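Local coordinates for protein intimin (PDB 6TPL) that serves as a bacterial adhesin, whose two membrane-near Ig-like passenger domains here probably hold the adhesive end out from the cell surface in an extended conformation, at residues E22-T27 with N94-V99; V42-V47 with N56-N61; Q121-Y126 with K165-S170. One frame throughout, in Å; residues are numbered along the deposited sequence.

Contact 1. Residues E22-T27 with N94-V99; sequences EAITYT and NAVIFV. With MG (magnesium ion), chain E.
Ile24 and Val96 meet tip to tip between two facing strands. CD1 of Ile24 lies 3.6 Å from CG2 of Val96. The same methyl group also packs against the far end of the Phe98 ring, with Ile24 CD1 3.9 Å from Phe98 CZ. CG1 of Ile24 stands anti to its own carbonyl carbon (chi1 -60°), and the chain then runs on extended, which carries CD1 across to both partners. Tyr26 approaches Val96 from the opposite direction. Its OH comes to 3.3 Å from Val96 CG2, and CG1 of Val96 lies obliquely to the ring.

The strands 24-27 and 96-99 run nearly antiparallel, at 169°, with axes 10.3 Å apart. That spacing is the one between two facing sheets, not between paired strands. The contact is therefore core packing of the Ig-like beta-sandwich. Strand 24-32 belongs to one sheet and strand 91-99 to the other. Leu70 of strand 65-71 and Ala16 of strand 15-17 also touch Phe98.

A water gives a polar link. It accepts from Tyr26 OH at 2.7 Å and donates to Asn94 O at 2.8 Å. The buried hydroxyl is thus tied to the backbone of the opposite sheet.

Glu22 adds a metal site at the edge. Its extended side chain places OE1 2.0 Å from the magnesium ion, which also binds three waters. NZ of Lys13 hydrogen-bonds to the same OE1, and OE2 accepts from the backbone N of Lys17, so both carboxylate oxygens are engaged.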
# COMPACT_ATOMS: atom_id res chain seq x y z
N GLU A 22 2.35 12.49 13.36
CA GLU A 22 1.12 12.13 12.67
C GLU A 22 0.98 10.61 12.64
O GLU A 22 1.94 9.89 12.36
CB GLU A 22 1.11 12.68 11.24
CG GLU A 22 -0.20 12.38 10.51
CD GLU A 22 -0.29 13.06 9.16
OE1 GLU A 22 -1.38 13.03 8.55
OE2 GLU A 22 0.73 13.61 8.70
N ALA A 23 -0.23 10.13 12.92
CA ALA A 23 -0.49 8.70 13.03
C ALA A 23 -1.31 8.22 11.84
O ALA A 23 -2.23 8.91 11.38
CB ALA A 23 -1.23 8.38 14.33
N ILE A 24 -0.96 7.04 11.34
CA ILE A 24 -1.81 6.27 10.44
C ILE A 24 -2.47 5.17 11.26
O ILE A 24 -1.78 4.38 11.92
CB ILE A 24 -1.00 5.67 9.27
CG1 ILE A 24 -0.34 6.79 8.45
CG2 ILE A 24 -1.90 4.84 8.38
CD1 ILE A 24 0.47 6.30 7.27
N THR A 25 -3.80 5.11 11.23
CA THR A 25 -4.54 4.16 12.06
C THR A 25 -5.05 3.01 11.19
O THR A 25 -5.77 3.24 10.21
CB THR A 25 -5.70 4.86 12.77
OG1 THR A 25 -5.19 5.87 13.66
CG2 THR A 25 -6.51 3.85 13.58
N TYR A 26 -4.69 1.79 11.57
CA TYR A 26 -5.10 0.58 10.87
C TYR A 26 -6.27 -0.08 11.60
O TYR A 26 -6.34 -0.05 12.82
CB TYR A 26 -3.96 -0.43 10.77
CG TYR A 26 -2.79 -0.01 9.90
CD1 TYR A 26 -1.84 0.89 10.36
CD2 TYR A 26 -2.63 -0.54 8.63
CE1 TYR A 26 -0.77 1.27 9.57
CE2 TYR A 26 -1.56 -0.17 7.83
CZ TYR A 26 -0.64 0.73 8.31
OH TYR A 26 0.43 1.11 7.52
N THR A 27 -7.16 -0.71 10.84
CA THR A 27 -8.24 -1.50 11.41
C THR A 27 -8.19 -2.90 10.82
O THR A 27 -8.26 -3.07 9.59
CB THR A 27 -9.62 -0.87 11.14
OG1 THR A 27 -9.68 0.44 11.73
CG2 THR A 27 -10.73 -1.75 11.72
N ASN A 94 -1.92 -2.74 2.37
CA ASN A 94 -1.23 -1.98 1.34
C ASN A 94 -0.16 -1.13 1.99
O ASN A 94 -0.32 -0.65 3.12
CB ASN A 94 -2.20 -1.08 0.56
CG ASN A 94 -3.27 -1.86 -0.17
OD1 ASN A 94 -3.17 -3.08 -0.35
ND2 ASN A 94 -4.30 -1.16 -0.61
N ALA A 95 0.96 -0.94 1.30
CA ALA A 95 2.00 -0.06 1.81
C ALA A 95 1.45 1.34 2.05
O ALA A 95 0.52 1.78 1.37
CB ALA A 95 3.19 0.00 0.85
N VAL A 96 2.01 2.03 3.04
CA VAL A 96 1.77 3.45 3.25
C VAL A 96 3.11 4.16 3.15
O VAL A 96 4.17 3.53 3.17
CB VAL A 96 1.09 3.75 4.60
CG1 VAL A 96 -0.23 3.00 4.70
CG2 VAL A 96 2.01 3.42 5.76
N ILE A 97 3.07 5.48 3.04
CA ILE A 97 4.27 6.29 2.85
C ILE A 97 4.29 7.41 3.88
O ILE A 97 3.28 8.07 4.12
CB ILE A 97 4.35 6.88 1.43
CG1 ILE A 97 4.51 5.78 0.38
CG2 ILE A 97 5.49 7.88 1.34
CD1 ILE A 97 4.35 6.27 -1.04
N PHE A 98 5.47 7.65 4.46
CA PHE A 98 5.74 8.83 5.27
C PHE A 98 6.62 9.77 4.46
O PHE A 98 7.60 9.35 3.85
CB PHE A 98 6.42 8.44 6.58
CG PHE A 98 5.53 7.63 7.48
CD1 PHE A 98 4.71 8.26 8.40
CD2 PHE A 98 5.50 6.25 7.39
CE1 PHE A 98 3.88 7.53 9.23
CE2 PHE A 98 4.68 5.52 8.22
CZ PHE A 98 3.87 6.15 9.14
N VAL A 99 6.24 11.04 4.42
CA VAL A 99 6.86 11.99 3.51
C VAL A 99 7.45 13.15 4.30
O VAL A 99 7.02 13.47 5.42
CB VAL A 99 5.86 12.53 2.47
CG1 VAL A 99 5.40 11.44 1.52
CG2 VAL A 99 4.66 13.18 3.17
MG MG E . -2.65 13.51 7.13
O HOH W 1 1.11 -0.52 5.52
O HOH W 2 -3.30 15.13 5.48
O HOH W 3 -2.23 11.84 5.44
O HOH W 4 -5.18 13.17 6.81

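Contact 2. Residues V42-V47 with N56-N61; sequences VSFNIV and NSANTN
Phe44 has its CG anti to the carbonyl carbon (chi1 -54°), and this brings the ring alongside Ala58. CE1 of Phe44 lies 3.8 Å from Ala58 CB, which sits at the ring edge, in its plane. One face of the same ring lies over the backbone oxygen of Val42, offset toward the rim. Val42 CG2 is also anti to its carbonyl carbon. It meets CG2 of Thr60 at 3.8 Å, and the two side chains cross at about a right angle.

The backbones pair antiparallel. Val42 and Ala58 form a hydrogen-bonded pair: Val42 N donates to Ala58 O at 2.7 Å, and Ala58 N returns a bond to Val42 O at 2.9 Å. Ser43 and Ser57 form the next, non-hydrogen-bonded pair, on the face away from Val42 and Ala58. A third bond runs from Phe44 N to Asn56 O, also 2.9 Å. Past this bond a water bridges the two segments, donating to Phe44 O and, over a long 3.3 Å, to Asn56 OD1.

Strand 57-59 is an outermost strand of its sheet within the chain. Strand 41-48 lies between it and strand 76-83, where the backbones of Ser43 and Asn45 hydrogen-bond to those of Lys83 and Ser81. Val42 and Phe44 turn into the Ig-like sandwich, against Ala28 of strand 24-32 and Ala66 and Val68 of strand 65-71.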
# COMPACT_ATOMS: atom_id res chain seq x y z
N VAL A 42 -5.28 -9.89 17.85
CA VAL A 42 -4.72 -9.65 16.53
C VAL A 42 -3.29 -9.17 16.71
O VAL A 42 -3.05 -8.21 17.44
CB VAL A 42 -5.55 -8.62 15.73
CG1 VAL A 42 -4.92 -8.39 14.36
CG2 VAL A 42 -6.99 -9.08 15.59
N SER A 43 -2.35 -9.84 16.05
CA SER A 43 -0.93 -9.49 16.14
C SER A 43 -0.56 -8.59 14.97
O SER A 43 -0.85 -8.90 13.81
CB SER A 43 -0.06 -10.75 16.13
OG SER A 43 -0.31 -11.57 17.26
N PHE A 44 0.11 -7.48 15.28
CA PHE A 44 0.53 -6.51 14.28
C PHE A 44 2.05 -6.49 14.16
O PHE A 44 2.76 -6.55 15.17
CB PHE A 44 0.03 -5.11 14.63
CG PHE A 44 -1.45 -5.04 14.87
CD1 PHE A 44 -1.95 -4.78 16.14
CD2 PHE A 44 -2.34 -5.23 13.83
CE1 PHE A 44 -3.32 -4.70 16.36
CE2 PHE A 44 -3.71 -5.16 14.04
CZ PHE A 44 -4.19 -4.90 15.31
N ASN A 45 2.54 -6.40 12.93
CA ASN A 45 3.98 -6.42 12.68
C ASN A 45 4.34 -5.48 11.54
O ASN A 45 3.59 -5.35 10.57
CB ASN A 45 4.48 -7.83 12.32
CG ASN A 45 4.51 -8.76 13.51
OD1 ASN A 45 3.63 -9.60 13.68
ND2 ASN A 45 5.55 -8.64 14.32
N ILE A 46 5.50 -4.83 11.67
CA ILE A 46 6.08 -4.06 10.58
C ILE A 46 6.86 -5.03 9.71
O ILE A 46 7.94 -5.51 10.10
CB ILE A 46 6.98 -2.93 11.10
CG1 ILE A 46 6.16 -1.92 11.91
CG2 ILE A 46 7.67 -2.23 9.94
CD1 ILE A 46 6.96 -0.84 12.58
N VAL A 47 6.33 -5.34 8.53
CA VAL A 47 6.99 -6.28 7.63
C VAL A 47 8.22 -5.64 7.00
O VAL A 47 9.27 -6.28 6.89
CB VAL A 47 5.99 -6.77 6.56
CG1 VAL A 47 6.71 -7.58 5.50
CG2 VAL A 47 4.89 -7.59 7.22
N ASN A 56 1.65 -4.26 19.61
CA ASN A 56 2.00 -5.45 18.87
C ASN A 56 0.89 -6.49 18.87
O ASN A 56 0.96 -7.44 18.08
CB ASN A 56 3.28 -6.06 19.46
CG ASN A 56 4.33 -5.01 19.78
OD1 ASN A 56 4.74 -4.24 18.92
ND2 ASN A 56 4.76 -4.97 21.04
N SER A 57 -0.12 -6.32 19.71
CA SER A 57 -1.23 -7.26 19.76
C SER A 57 -2.40 -6.60 20.47
O SER A 57 -2.24 -6.10 21.59
CB SER A 57 -0.82 -8.55 20.48
OG SER A 57 -1.95 -9.36 20.76
N ALA A 58 -3.56 -6.61 19.82
CA ALA A 58 -4.77 -6.01 20.37
C ALA A 58 -5.95 -6.92 20.08
O ALA A 58 -6.00 -7.60 19.05
CB ALA A 58 -5.01 -4.62 19.78
N ASN A 59 -6.91 -6.93 20.99
CA ASN A 59 -8.09 -7.76 20.86
C ASN A 59 -9.18 -7.01 20.11
O ASN A 59 -9.33 -5.80 20.25
CB ASN A 59 -8.60 -8.20 22.23
CG ASN A 59 -7.54 -8.94 23.03
OD1 ASN A 59 -7.12 -10.03 22.65
ND2 ASN A 59 -7.12 -8.35 24.14
N THR A 60 -9.92 -7.75 19.29
CA THR A 60 -11.07 -7.18 18.61
C THR A 60 -12.13 -6.78 19.62
O THR A 60 -12.23 -7.35 20.71
CB THR A 60 -11.65 -8.18 17.61
OG1 THR A 60 -12.10 -9.34 18.29
CG2 THR A 60 -10.59 -8.56 16.57
N ASN A 61 -12.92 -5.77 19.26
CA ASN A 61 -14.02 -5.33 20.09
C ASN A 61 -15.25 -6.17 19.76
O ASN A 61 -15.17 -7.19 19.07
CB ASN A 61 -14.28 -3.84 19.91
CG ASN A 61 -14.66 -3.48 18.48
OD1 ASN A 61 -15.00 -4.35 17.68
ND2 ASN A 61 -14.60 -2.19 18.17
O HOH W 5 5.28 -5.94 16.18

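Contact 3. Residues Q121-Y126 with K165-S170; sequences QDAITY and KVTLTS
Tyr126 lays the edge of its ring against Leu168. CG of Tyr126 is anti to the carbonyl carbon (chi1 -65°), so the ring extends back along its own strand toward Ile124. There CE1 lies 3.8 Å from Leu168 CB. CG of Leu168 is anti to its backbone N (chi1 179°). On the antiparallel strand this leans it the same way as the Tyr126 ring, and CD2 lies 3.8 Å from Tyr126 OH. The two side chains cross obliquely. Val166 joins them more loosely, its CG2 4.3 Å from Tyr126 CB.

Thr125 and Thr167 occupy the other face of the sheet. They lie side by side and point the same way. Thr125 presents its hydroxyl and Thr167 its methyl, with OG1 of the first 3.6 Å from CG2 of the second. Thr169 also offers its methyl, CG2, which packs on Ala123 CB at 3.8 Å.

Strands 124-132 and 163-169 are antiparallel neighbours in one sheet of the second Ig-like domain. Ile124 with Leu168 and Tyr126 with Val166 are hydrogen-bonded pairs, each with two backbone bonds. Tyr126 N to Val166 O is the straightest of the four, 172° at the hydrogen. On the face of Ile124, Val178 of strand 174-181 touches both Tyr126 and Leu168, while Val194 packs on Ile124 and Tyr126.

Beyond Ile124 a water lies 2.8 Å from Asp122 O, probably donating to it, and accepts from Ser170 N at 3.0 Å. Asp122 OD2 forms a salt bridge with Lys113, and OD1 accepts from Val117 N. A magnesium ion is bound close by.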
# COMPACT_ATOMS: atom_id res chain seq x y z
N GLN A 121 -2.82 -7.21 -24.10
CA GLN A 121 -3.90 -6.23 -24.21
C GLN A 121 -4.55 -5.90 -22.87
O GLN A 121 -4.85 -4.74 -22.62
CB GLN A 121 -4.97 -6.76 -25.18
CG GLN A 121 -4.44 -7.08 -26.57
CD GLN A 121 -4.03 -5.83 -27.32
OE1 GLN A 121 -4.61 -4.76 -27.14
NE2 GLN A 121 -3.03 -5.97 -28.19
N ASP A 122 -4.77 -6.90 -22.02
CA ASP A 122 -5.41 -6.69 -20.73
C ASP A 122 -4.49 -5.87 -19.83
O ASP A 122 -3.44 -6.36 -19.40
CB ASP A 122 -5.73 -8.04 -20.08
CG ASP A 122 -6.61 -7.89 -18.86
OD1 ASP A 122 -6.85 -8.91 -18.19
OD2 ASP A 122 -7.08 -6.77 -18.60
N ALA A 123 -4.88 -4.64 -19.54
CA ALA A 123 -3.99 -3.67 -18.91
C ALA A 123 -4.33 -3.46 -17.44
O ALA A 123 -5.51 -3.40 -17.06
CB ALA A 123 -4.05 -2.33 -19.65
N ILE A 124 -3.29 -3.35 -16.62
CA ILE A 124 -3.40 -2.94 -15.23
C ILE A 124 -2.98 -1.48 -15.13
O ILE A 124 -1.92 -1.10 -15.64
CB ILE A 124 -2.56 -3.83 -14.30
CG1 ILE A 124 -3.19 -5.23 -14.23
CG2 ILE A 124 -2.47 -3.21 -12.92
CD1 ILE A 124 -2.34 -6.26 -13.55
N THR A 125 -3.81 -0.67 -14.49
CA THR A 125 -3.59 0.77 -14.42
C THR A 125 -3.01 1.12 -13.05
O THR A 125 -3.55 0.72 -12.02
CB THR A 125 -4.89 1.54 -14.66
OG1 THR A 125 -5.45 1.17 -15.92
CG2 THR A 125 -4.61 3.05 -14.65
N TYR A 126 -1.90 1.86 -13.06
CA TYR A 126 -1.24 2.33 -11.85
C TYR A 126 -1.40 3.84 -11.77
O TYR A 126 -1.17 4.54 -12.75
CB TYR A 126 0.25 1.98 -11.84
CG TYR A 126 0.54 0.51 -11.79
CD1 TYR A 126 0.50 -0.27 -12.94
CD2 TYR A 126 0.87 -0.10 -10.59
CE1 TYR A 126 0.77 -1.62 -12.89
CE2 TYR A 126 1.14 -1.45 -10.53
CZ TYR A 126 1.09 -2.21 -11.69
OH TYR A 126 1.35 -3.55 -11.64
N LYS A 165 -0.54 8.55 -14.22
CA LYS A 165 -0.95 7.17 -14.42
C LYS A 165 -0.27 6.57 -15.63
O LYS A 165 0.03 7.26 -16.61
CB LYS A 165 -2.48 7.05 -14.58
CG LYS A 165 -3.07 7.68 -15.84
CD LYS A 165 -4.55 7.34 -15.96
CE LYS A 165 -5.14 7.79 -17.28
NZ LYS A 165 -6.57 7.38 -17.41
N VAL A 166 -0.02 5.26 -15.54
CA VAL A 166 0.46 4.46 -16.66
C VAL A 166 -0.29 3.14 -16.62
O VAL A 166 -0.86 2.76 -15.59
CB VAL A 166 1.98 4.20 -16.60
CG1 VAL A 166 2.75 5.50 -16.74
CG2 VAL A 166 2.36 3.46 -15.32
N THR A 167 -0.29 2.44 -17.75
CA THR A 167 -0.86 1.10 -17.83
C THR A 167 0.24 0.09 -18.10
O THR A 167 1.30 0.43 -18.64
CB THR A 167 -1.94 0.99 -18.91
OG1 THR A 167 -1.41 1.40 -20.18
CG2 THR A 167 -3.14 1.85 -18.57
N LEU A 168 -0.02 -1.16 -17.73
CA LEU A 168 0.93 -2.25 -17.87
C LEU A 168 0.23 -3.44 -18.52
O LEU A 168 -0.83 -3.87 -18.05
CB LEU A 168 1.50 -2.66 -16.51
CG LEU A 168 2.51 -3.83 -16.49
CD1 LEU A 168 3.85 -3.35 -17.02
CD2 LEU A 168 2.62 -4.41 -15.09
N THR A 169 0.81 -3.95 -19.60
CA THR A 169 0.38 -5.20 -20.21
C THR A 169 1.54 -6.18 -20.22
O THR A 169 2.69 -5.82 -19.98
CB THR A 169 -0.13 -4.98 -21.64
OG1 THR A 169 0.91 -4.40 -22.44
CG2 THR A 169 -1.35 -4.07 -21.64
N SER A 170 1.23 -7.44 -20.52
CA SER A 170 2.28 -8.45 -20.64
C SER A 170 1.82 -9.55 -21.58
O SER A 170 0.68 -10.02 -21.50
CB SER A 170 2.66 -9.04 -19.28
OG SER A 170 3.71 -10.00 -19.41
O HOH W 6 -1.66 -8.04 -20.72

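In the fold
From the N terminus, the chain enters the first Ig-like domain and soon reaches residues 22-27. Contact 1 closes a long loop of 66 residues when the last strand of that domain arrives at 94-99. Contact 2 falls within this loop and closes a short one, between 42-47 and 56-61. Contact 1 joins the two sheets of the sandwich, whereas contact 2 adds an edge strand to one of them, the sheet that also holds 94-99. Their centres are about 15 Å apart. Contact 3 follows in series in the second domain, closing a loop of 38 residues as it pairs 121-126 with 165-170 within one sheet. Its centre is about 35 Å from that of contact 2.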